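Local coordinates for luciferase-like monooxygenase (Streptomyces bottropensis, PDB 7BIP), which probably acts as a monooxygenase of the luciferase-like family in the biosynthesis of the polyketide rishirilide, at residues R138-E143 / G156-L161; P162-W165 / H169-I172; S210-A215 / E226-S231. One frame throughout, in Å; residues are numbered along the deposited sequence.

How the interactions relate
Interactions 1 and 2 are neighbours, with centres 11 Å apart, and Arg163 ties them together: its NH2 is hydrogen-bonded to Leu140 O at 3.0 Å, at the end of helix 126-142. Interaction 3 lies further round the barrel, its centre 21 Å from that of interaction 2 and 27 Å from that of interaction 1. A salt bridge from Arg171 to Asp227 links interactions 2 and 3. Glu144, seen binding calcium in this protein though none is bound to this chain in the model, lies about 8 Å from Met160 and 9 Å from Thr164, side chain to side chain. A bound calcium ion is about 12 Å from the Met160 side chain and 10 Å from that of Thr164.

Interaction 1: residues R138-E143 / G156-L161; sequences RRLWAE and GPVTML
No ring takes part in this contact; Leu140 O, on the flat peptide linking it to Trp141, sits 3.9 Å from Met160 CB. The indole of Trp141 starts out away from the 156-161 segment; its ring meets the imidazole of His169 with the planes about 35° apart, and NE1 is hydrogen-bonded to Ala89 O. The rest of the touching is aliphatic. Leu140 CD2 lies 4.1 Å from Met160 CB and 4.2 Å from Val158 CG2, so one methyl serves both Val158 and Met160.

No direct hydrogen bond joins the segments; a water does the work. It accepts from Met160 N at 2.8 Å and donates to Leu140 O at 2.8 Å and to Glu143 O at 2.9 Å, thus bridging the last turn of helix 126-142, and the residue just after it, to the 156-161 segment.

Leu86 of helix 85-98 packs against both Leu140 and Met160, while Phe47 of the second subunit packs on Val158 and Met160. The contact thus joins the end of helix 126-142 to the chain leaving the small antiparallel pair 146-149 and 154-158.

Interaction 2: residues P162-W165 / H169-I172; sequences PRTW and HPRI
Thr164 and His169 lie side by side and point the same way, while Thr164 and Pro170 run at a slant to each other. The two branches of the threonine divide the work. Thr164 OG1 comes up to the backbone of the other segment, 3.6 Å from His169 CA, and CG2 reaches the proline ring, with Thr164 CG2 3.9 Å from Pro170 CD. A chi1 of 60° puts OG1 between the backbone N and the carbonyl carbon and leaves the methyl beside the N. The hydroxyl makes its hydrogen bond to Gln166 O, within the short turn between the segments. Toward His169 no bond is formed; OG1 merely packs on CA and CB.

The histidine shares just its near end with Thr164, CB lying 4.1 Å from Thr164 OG1; the ring leads off the other way. It turns forward along its own chain to the next residue, and ND1 donates to Pro170 O at 2.8 Å with an N-H...O angle of 169°. The oxygen is in the imidazole plane, whereas the donor stands above the plane of the carbonyl, 35° out of it. This bond helps fix the rotation of the ring and places the proton on ND1.

All this happens at the entrance to strand 171-175, which in this TIM-barrel family runs parallel between strands 103-107 and 192-195. Pro170 is buried against Leu103 and Val105 of the neighbouring strand, and its other neighbours include Asp96 of helix 85-98.

Thr164 also touches Asp96 and the ring of Trp141, and beside it Arg163 O accepts a hydrogen bond from Asn97 ND2, tying the loop to the C-terminal end of helix 85-98.

Interaction 3: residues S210-A215 / E226-S231; sequences SLYRDA and EDIHMS
The apolar contact between helix 202-218 and strand 228-236 rests on Tyr212 and Ile228, whose side chains slide past each other in opposite directions. Tyr212 CE2 lies 4.0 Å from Ile228 CG1. With CG anti to the backbone N (chi1 173°), the tyrosine reaches from the helix down toward the strand; Val193 of the adjacent strand lines the same space and touches both residues. On the neighbouring helical position Arg213 crosses Ile228 at about a right angle, its chain extended from CG to NE, and brings NH2 to 3.9 Å from Ile228 CD1. The meeting is a van der Waals one.

The polar ends find their partners beyond the two segments. Tyr212 OH hydrogen-bonds to His191 O, and it passes Asp227 at 4.0 Å from both Asp227 CB and Asp227 O, too far for a bond. Ring and carboxylate planes there are 56° apart. The Arg213 NH2 that leans on Ile228 is also held by a hydrogen bond to the carbonyl of Phe316, at the end of helix 302-316.

Asp227 is buried yet supplied on both carboxylate oxygens: OD2 accepts a hydrogen bond from Thr224 N, and OD1 pairs with Arg171, at a modelled distance too short to be trusted.

The strand is tied in by its backbone, with Asp227 and His229 hydrogen-bonded to Val193 and Ile228 to Thr320. Together, strand 192-195, helix 202-218 and strand 228-236 form one beta-alpha-beta crossover, the repeating unit of the TIM barrel, with Tyr212 and Ile228 filling the layer between its helix and its sheet.

Interaction 1: residues R138-E143 / G156-L161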
loop_
_atom_site.group_PDB
_atom_site.type_symbol
_atom_site.label_atom_id
_atom_site.label_comp_id
_atom_site.label_asym_id
_atom_site.label_seq_id
_atom_site.Cartn_x
_atom_site.Cartn_y
_atom_site.Cartn_z
ATOM N N ARG A 138 0.423 17.364 -5.309
ATOM C CA ARG A 138 -0.327 17.858 -6.459
ATOM C C ARG A 138 0.598 18.160 -7.630
ATOM O O ARG A 138 0.290 17.805 -8.776
ATOM C CB ARG A 138 -1.131 19.105 -6.086
ATOM C CG ARG A 138 -2.014 19.613 -7.229
ATOM C CD ARG A 138 -2.485 21.072 -7.017
ATOM N NE ARG A 138 -1.406 22.045 -7.202
ATOM C CZ ARG A 138 -0.894 22.388 -8.384
ATOM N NH1 ARG A 138 -1.374 21.861 -9.505
ATOM N NH2 ARG A 138 0.098 23.265 -8.451
ATOM N N ARG A 139 1.742 18.799 -7.358
ATOM C CA ARG A 139 2.677 19.125 -8.429
ATOM C C ARG A 139 3.282 17.874 -9.042
ATOM O O ARG A 139 3.452 17.809 -10.265
ATOM C CB ARG A 139 3.786 20.041 -7.912
ATOM C CG ARG A 139 3.309 21.433 -7.746
ATOM C CD ARG A 139 4.438 22.427 -7.740
ATOM N NE ARG A 139 3.937 23.619 -7.097
ATOM C CZ ARG A 139 4.662 24.678 -6.783
ATOM N NH1 ARG A 139 5.963 24.716 -7.073
ATOM N NH2 ARG A 139 4.064 25.697 -6.178
ATOM N N LEU A 140 3.659 16.892 -8.205
ATOM C CA LEU A 140 4.202 15.643 -8.735
ATOM C C LEU A 140 3.202 14.939 -9.642
ATOM O O LEU A 140 3.600 14.276 -10.608
ATOM C CB LEU A 140 4.630 14.728 -7.586
ATOM C CG LEU A 140 5.925 15.203 -6.897
ATOM C CD1 LEU A 140 6.076 14.561 -5.523
ATOM C CD2 LEU A 140 7.140 14.903 -7.776
ATOM N N TRP A 141 1.901 15.079 -9.365
ATOM C CA TRP A 141 0.893 14.480 -10.232
ATOM C C TRP A 141 0.656 15.303 -11.494
ATOM O O TRP A 141 0.469 14.738 -12.579
ATOM C CB TRP A 141 -0.437 14.362 -9.497
ATOM C CG TRP A 141 -0.541 13.337 -8.420
ATOM C CD1 TRP A 141 0.205 12.203 -8.257
ATOM C CD2 TRP A 141 -1.503 13.350 -7.367
ATOM N NE1 TRP A 141 -0.232 11.515 -7.142
ATOM C CE2 TRP A 141 -1.284 12.197 -6.585
ATOM C CE3 TRP A 141 -2.520 14.236 -6.999
ATOM C CZ2 TRP A 141 -2.056 11.898 -5.465
ATOM C CZ3 TRP A 141 -3.294 13.936 -5.883
ATOM C CH2 TRP A 141 -3.053 12.785 -5.128
ATOM N N ALA A 142 0.616 16.631 -11.363
ATOM C CA ALA A 142 0.131 17.489 -12.433
ATOM C C ALA A 142 1.211 17.900 -13.417
ATOM O O ALA A 142 0.879 18.279 -14.550
ATOM C CB ALA A 142 -0.495 18.761 -11.849
ATOM N N GLU A 143 2.479 17.845 -13.016
ATOM C CA GLU A 143 3.567 18.451 -13.772
ATOM C C GLU A 143 4.725 17.468 -13.937
ATOM O O GLU A 143 4.786 16.417 -13.295
ATOM C CB GLU A 143 4.095 19.728 -13.086
ATOM C CG GLU A 143 3.032 20.769 -12.735
ATOM C CD GLU A 143 2.400 21.408 -13.954
ATOM O OE1 GLU A 143 1.237 21.857 -13.851
ATOM O OE2 GLU A 143 3.062 21.465 -15.014
ATOM N N GLY A 156 14.342 17.539 -7.477
ATOM C CA GLY A 156 13.985 17.882 -8.829
ATOM C C GLY A 156 15.106 18.569 -9.576
ATOM O O GLY A 156 16.086 19.027 -8.978
ATOM N N PRO A 157 14.974 18.678 -10.912
ATOM C CA PRO A 157 13.789 18.242 -11.665
ATOM C C PRO A 157 13.604 16.723 -11.735
ATOM O O PRO A 157 14.547 15.992 -12.064
ATOM C CB PRO A 157 14.029 18.815 -13.066
ATOM C CG PRO A 157 15.509 19.021 -13.158
ATOM C CD PRO A 157 15.963 19.360 -11.769
ATOM N N VAL A 158 12.390 16.266 -11.400
ATOM C CA VAL A 158 12.021 14.857 -11.468
ATOM C C VAL A 158 10.618 14.771 -12.052
ATOM O O VAL A 158 9.847 15.730 -12.015
ATOM C CB VAL A 158 12.059 14.145 -10.095
ATOM C CG1 VAL A 158 13.498 13.975 -9.615
ATOM C CG2 VAL A 158 11.184 14.897 -9.078
ATOM N N THR A 159 10.288 13.601 -12.595
ATOM C CA THR A 159 8.926 13.306 -13.023
ATOM C C THR A 159 8.498 12.003 -12.367
ATOM O O THR A 159 9.129 10.960 -12.576
ATOM C CB THR A 159 8.808 13.206 -14.546
ATOM O OG1 THR A 159 9.304 14.405 -15.150
ATOM C CG2 THR A 159 7.344 13.013 -14.936
ATOM N N MET A 160 7.448 12.071 -11.555
ATOM C CA MET A 160 6.993 10.923 -10.782
ATOM C C MET A 160 6.228 9.943 -11.659
ATOM O O MET A 160 5.310 10.328 -12.389
ATOM C CB MET A 160 6.106 11.388 -9.625
ATOM C CG MET A 160 5.485 10.254 -8.804
ATOM S SD MET A 160 6.700 9.141 -8.030
ATOM C CE MET A 160 7.776 10.310 -7.238
ATOM N N LEU A 161 6.611 8.677 -11.585
ATOM C CA LEU A 161 5.884 7.583 -12.197
ATOM C C LEU A 161 5.252 6.730 -11.108
ATOM O O LEU A 161 5.694 6.755 -9.953
ATOM C CB LEU A 161 6.819 6.714 -13.055
ATOM C CG LEU A 161 7.412 7.393 -14.293
ATOM C CD1 LEU A 161 8.423 6.445 -14.933
ATOM C CD2 LEU A 161 6.334 7.789 -15.294
HETATM O O HOH W 1 6.181 14.613 -11.508
#

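Interaction 2: residues P162-W165 / H169-I172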
loop_
_atom_site.group_PDB
_atom_site.type_symbol
_atom_site.label_atom_id
_atom_site.label_comp_id
_atom_site.label_asym_id
_atom_site.label_seq_id
_atom_site.Cartn_x
_atom_site.Cartn_y
_atom_site.Cartn_z
ATOM N N PRO A 162 4.181 6.000 -11.421
ATOM C CA PRO A 162 3.430 6.104 -12.670
ATOM C C PRO A 162 2.670 7.425 -12.712
ATOM O O PRO A 162 2.391 8.022 -11.664
ATOM C CB PRO A 162 2.469 4.919 -12.598
ATOM C CG PRO A 162 2.207 4.759 -11.084
ATOM C CD PRO A 162 3.521 5.122 -10.431
ATOM N N ARG A 163 2.373 7.918 -13.905
ATOM C CA ARG A 163 1.443 9.027 -13.978
ATOM C C ARG A 163 0.070 8.556 -13.521
ATOM O O ARG A 163 -0.253 7.373 -13.599
ATOM C CB ARG A 163 1.387 9.585 -15.395
ATOM C CG ARG A 163 2.777 9.826 -16.008
ATOM C CD ARG A 163 3.637 10.776 -15.176
ATOM N NE ARG A 163 3.205 12.166 -15.296
ATOM C CZ ARG A 163 3.385 13.087 -14.354
ATOM N NH1 ARG A 163 2.968 14.337 -14.539
ATOM N NH2 ARG A 163 3.970 12.752 -13.216
ATOM N N THR A 164 -0.737 9.488 -13.020
ATOM C CA THR A 164 -2.053 9.076 -12.545
ATOM C C THR A 164 -2.964 8.670 -13.710
ATOM O O THR A 164 -2.730 8.991 -14.883
ATOM C CB THR A 164 -2.712 10.191 -11.725
ATOM O OG1 THR A 164 -2.854 11.363 -12.534
ATOM C CG2 THR A 164 -1.857 10.529 -10.502
ATOM N N TRP A 165 -4.004 7.915 -13.364
ATOM C CA TRP A 165 -5.042 7.560 -14.321
ATOM C C TRP A 165 -5.949 8.754 -14.583
ATOM O O TRP A 165 -6.198 9.125 -15.741
ATOM C CB TRP A 165 -5.836 6.380 -13.759
ATOM C CG TRP A 165 -7.035 5.934 -14.552
ATOM C CD1 TRP A 165 -8.196 6.637 -14.775
ATOM C CD2 TRP A 165 -7.215 4.661 -15.180
ATOM N NE1 TRP A 165 -9.068 5.879 -15.511
ATOM C CE2 TRP A 165 -8.490 4.661 -15.769
ATOM C CE3 TRP A 165 -6.416 3.521 -15.298
ATOM C CZ2 TRP A 165 -8.986 3.563 -16.484
ATOM C CZ3 TRP A 165 -6.900 2.435 -16.002
ATOM C CH2 TRP A 165 -8.178 2.458 -16.582
ATOM N N HIS A 169 -5.501 14.588 -12.075
ATOM C CA HIS A 169 -5.115 13.739 -10.956
ATOM C C HIS A 169 -6.376 13.437 -10.156
ATOM O O HIS A 169 -7.433 14.018 -10.439
ATOM C CB HIS A 169 -4.037 14.420 -10.095
ATOM C CG HIS A 169 -4.370 15.819 -9.682
ATOM N ND1 HIS A 169 -5.339 16.108 -8.749
ATOM C CD2 HIS A 169 -3.841 17.010 -10.056
ATOM C CE1 HIS A 169 -5.413 17.418 -8.581
ATOM N NE2 HIS A 169 -4.507 17.987 -9.357
ATOM N N PRO A 170 -6.331 12.515 -9.195
ATOM C CA PRO A 170 -7.498 12.305 -8.332
ATOM C C PRO A 170 -7.932 13.595 -7.646
ATOM O O PRO A 170 -7.124 14.491 -7.379
ATOM C CB PRO A 170 -6.998 11.277 -7.316
ATOM C CG PRO A 170 -5.937 10.538 -8.035
ATOM C CD PRO A 170 -5.238 11.582 -8.858
ATOM N N ARG A 171 -9.234 13.681 -7.374
ATOM C CA ARG A 171 -9.773 14.781 -6.581
ATOM C C ARG A 171 -8.988 14.916 -5.284
ATOM O O ARG A 171 -8.664 13.920 -4.638
ATOM C CB ARG A 171 -11.250 14.526 -6.266
ATOM C CG ARG A 171 -11.984 15.740 -5.680
ATOM C CD ARG A 171 -13.399 15.369 -5.234
ATOM N NE ARG A 171 -14.189 14.807 -6.324
ATOM C CZ ARG A 171 -14.895 15.529 -7.186
ATOM N NH1 ARG A 171 -14.905 16.853 -7.085
ATOM N NH2 ARG A 171 -15.586 14.928 -8.148
ATOM N N ILE A 172 -8.679 16.157 -4.905
ATOM C CA ILE A 172 -7.986 16.449 -3.654
ATOM C C ILE A 172 -8.990 17.071 -2.691
ATOM O O ILE A 172 -9.650 18.059 -3.029
ATOM C CB ILE A 172 -6.788 17.393 -3.876
ATOM C CG1 ILE A 172 -5.685 16.705 -4.689
ATOM C CG2 ILE A 172 -6.206 17.875 -2.536
ATOM C CD1 ILE A 172 -4.541 17.662 -5.073
#

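Interaction 3: residues S210-A215 / E226-S231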
loop_
_atom_site.group_PDB
_atom_site.type_symbol
_atom_site.label_atom_id
_atom_site.label_comp_id
_atom_site.label_asym_id
_atom_site.label_seq_id
_atom_site.Cartn_x
_atom_site.Cartn_y
_atom_site.Cartn_z
ATOM N N SER A 210 -20.525 27.920 4.283
ATOM C CA SER A 210 -20.779 29.203 3.635
ATOM C C SER A 210 -19.475 29.878 3.229
ATOM O O SER A 210 -19.345 30.373 2.103
ATOM C CB SER A 210 -21.590 30.106 4.562
ATOM O OG SER A 210 -22.013 31.272 3.875
ATOM N N LEU A 211 -18.493 29.905 4.134
ATOM C CA LEU A 211 -17.186 30.457 3.787
ATOM C C LEU A 211 -16.543 29.684 2.644
ATOM O O LEU A 211 -15.921 30.279 1.755
ATOM C CB LEU A 211 -16.266 30.453 5.005
ATOM C CG LEU A 211 -16.730 31.232 6.232
ATOM C CD1 LEU A 211 -15.751 31.028 7.372
ATOM C CD2 LEU A 211 -16.890 32.707 5.906
ATOM N N TYR A 212 -16.674 28.354 2.655
ATOM C CA TYR A 212 -16.093 27.544 1.591
ATOM C C TYR A 212 -16.768 27.839 0.259
ATOM O O TYR A 212 -16.095 28.099 -0.745
ATOM C CB TYR A 212 -16.202 26.056 1.943
ATOM C CG TYR A 212 -15.771 25.126 0.835
ATOM C CD1 TYR A 212 -14.421 24.953 0.535
ATOM C CD2 TYR A 212 -16.710 24.419 0.082
ATOM C CE1 TYR A 212 -14.023 24.103 -0.475
ATOM C CE2 TYR A 212 -16.321 23.577 -0.938
ATOM C CZ TYR A 212 -14.972 23.414 -1.208
ATOM O OH TYR A 212 -14.572 22.578 -2.220
ATOM N N ARG A 213 -18.104 27.814 0.233
ATOM C CA ARG A 213 -18.814 28.062 -1.016
ATOM C C ARG A 213 -18.565 29.478 -1.524
ATOM O O ARG A 213 -18.446 29.696 -2.736
ATOM C CB ARG A 213 -20.308 27.793 -0.824
ATOM C CG ARG A 213 -20.663 26.303 -0.788
ATOM C CD ARG A 213 -22.018 26.021 -0.135
ATOM N NE ARG A 213 -22.432 24.629 -0.319
ATOM C CZ ARG A 213 -23.087 23.910 0.590
ATOM N NH1 ARG A 213 -23.409 24.445 1.764
ATOM N NH2 ARG A 213 -23.416 22.650 0.331
ATOM N N ASP A 214 -18.465 30.449 -0.613
ATOM C CA ASP A 214 -18.169 31.822 -1.019
ATOM C C ASP A 214 -16.780 31.926 -1.635
ATOM O O ASP A 214 -16.610 32.488 -2.724
ATOM C CB ASP A 214 -18.285 32.759 0.182
ATOM C CG ASP A 214 -19.700 33.240 0.413
ATOM O OD1 ASP A 214 -19.908 34.023 1.362
ATOM O OD2 ASP A 214 -20.607 32.829 -0.348
ATOM N N ALA A 215 -15.768 31.402 -0.941
ATOM C CA ALA A 215 -14.411 31.444 -1.474
ATOM C C ALA A 215 -14.311 30.680 -2.789
ATOM O O ALA A 215 -13.586 31.095 -3.701
ATOM C CB ALA A 215 -13.427 30.883 -0.447
ATOM N N GLU A 226 -19.689 15.975 -4.462
ATOM C CA GLU A 226 -18.539 15.108 -4.215
ATOM C C GLU A 226 -17.321 15.863 -3.693
ATOM O O GLU A 226 -16.324 15.224 -3.326
ATOM C CB GLU A 226 -18.180 14.334 -5.486
ATOM C CG GLU A 226 -19.111 13.164 -5.743
ATOM C CD GLU A 226 -18.854 12.476 -7.062
ATOM O OE1 GLU A 226 -19.011 13.138 -8.110
ATOM O OE2 GLU A 226 -18.507 11.273 -7.050
ATOM N N ASP A 227 -17.385 17.192 -3.620
ATOM C CA ASP A 227 -16.291 18.001 -3.098
ATOM C C ASP A 227 -16.406 18.260 -1.604
ATOM O O ASP A 227 -15.525 18.906 -1.034
ATOM C CB ASP A 227 -16.226 19.341 -3.837
ATOM C CG ASP A 227 -15.718 19.193 -5.248
ATOM O OD1 ASP A 227 -14.654 18.559 -5.426
ATOM O OD2 ASP A 227 -16.381 19.698 -6.179
ATOM N N ILE A 228 -17.469 17.780 -0.959
ATOM C CA ILE A 228 -17.718 18.043 0.452
ATOM C C ILE A 228 -18.032 16.709 1.115
ATOM O O ILE A 228 -19.044 16.075 0.784
ATOM C CB ILE A 228 -18.873 19.035 0.657
ATOM C CG1 ILE A 228 -18.541 20.398 0.036
ATOM C CG2 ILE A 228 -19.197 19.196 2.132
ATOM C CD1 ILE A 228 -19.749 21.311 -0.046
ATOM N N HIS A 229 -17.164 16.281 2.035
ATOM C CA HIS A 229 -17.282 14.993 2.711
ATOM C C HIS A 229 -17.470 15.194 4.207
ATOM O O HIS A 229 -16.843 16.066 4.805
ATOM C CB HIS A 229 -16.024 14.132 2.507
ATOM C CG HIS A 229 -15.966 13.424 1.188
ATOM N ND1 HIS A 229 -15.607 12.096 1.073
ATOM C CD2 HIS A 229 -16.183 13.866 -0.073
ATOM C CE1 HIS A 229 -15.625 11.749 -0.203
ATOM N NE2 HIS A 229 -15.965 12.806 -0.918
ATOM N N MET A 230 -18.324 14.373 4.820
ATOM C CA MET A 230 -18.424 14.307 6.273
ATOM C C MET A 230 -18.676 12.859 6.658
ATOM O O MET A 230 -19.393 12.152 5.950
ATOM C CB MET A 230 -19.561 15.178 6.829
ATOM C CG MET A 230 -19.537 16.629 6.358
ATOM S SD MET A 230 -20.839 17.573 7.161
ATOM C CE MET A 230 -21.160 18.829 5.923
ATOM N N SER A 231 -18.102 12.421 7.776
ATOM C CA SER A 231 -18.307 11.062 8.273
ATOM C C SER A 231 -19.248 11.075 9.468
ATOM O O SER A 231 -19.189 11.979 10.305
ATOM C CB SER A 231 -16.988 10.390 8.665
ATOM O OG SER A 231 -16.234 10.049 7.511
#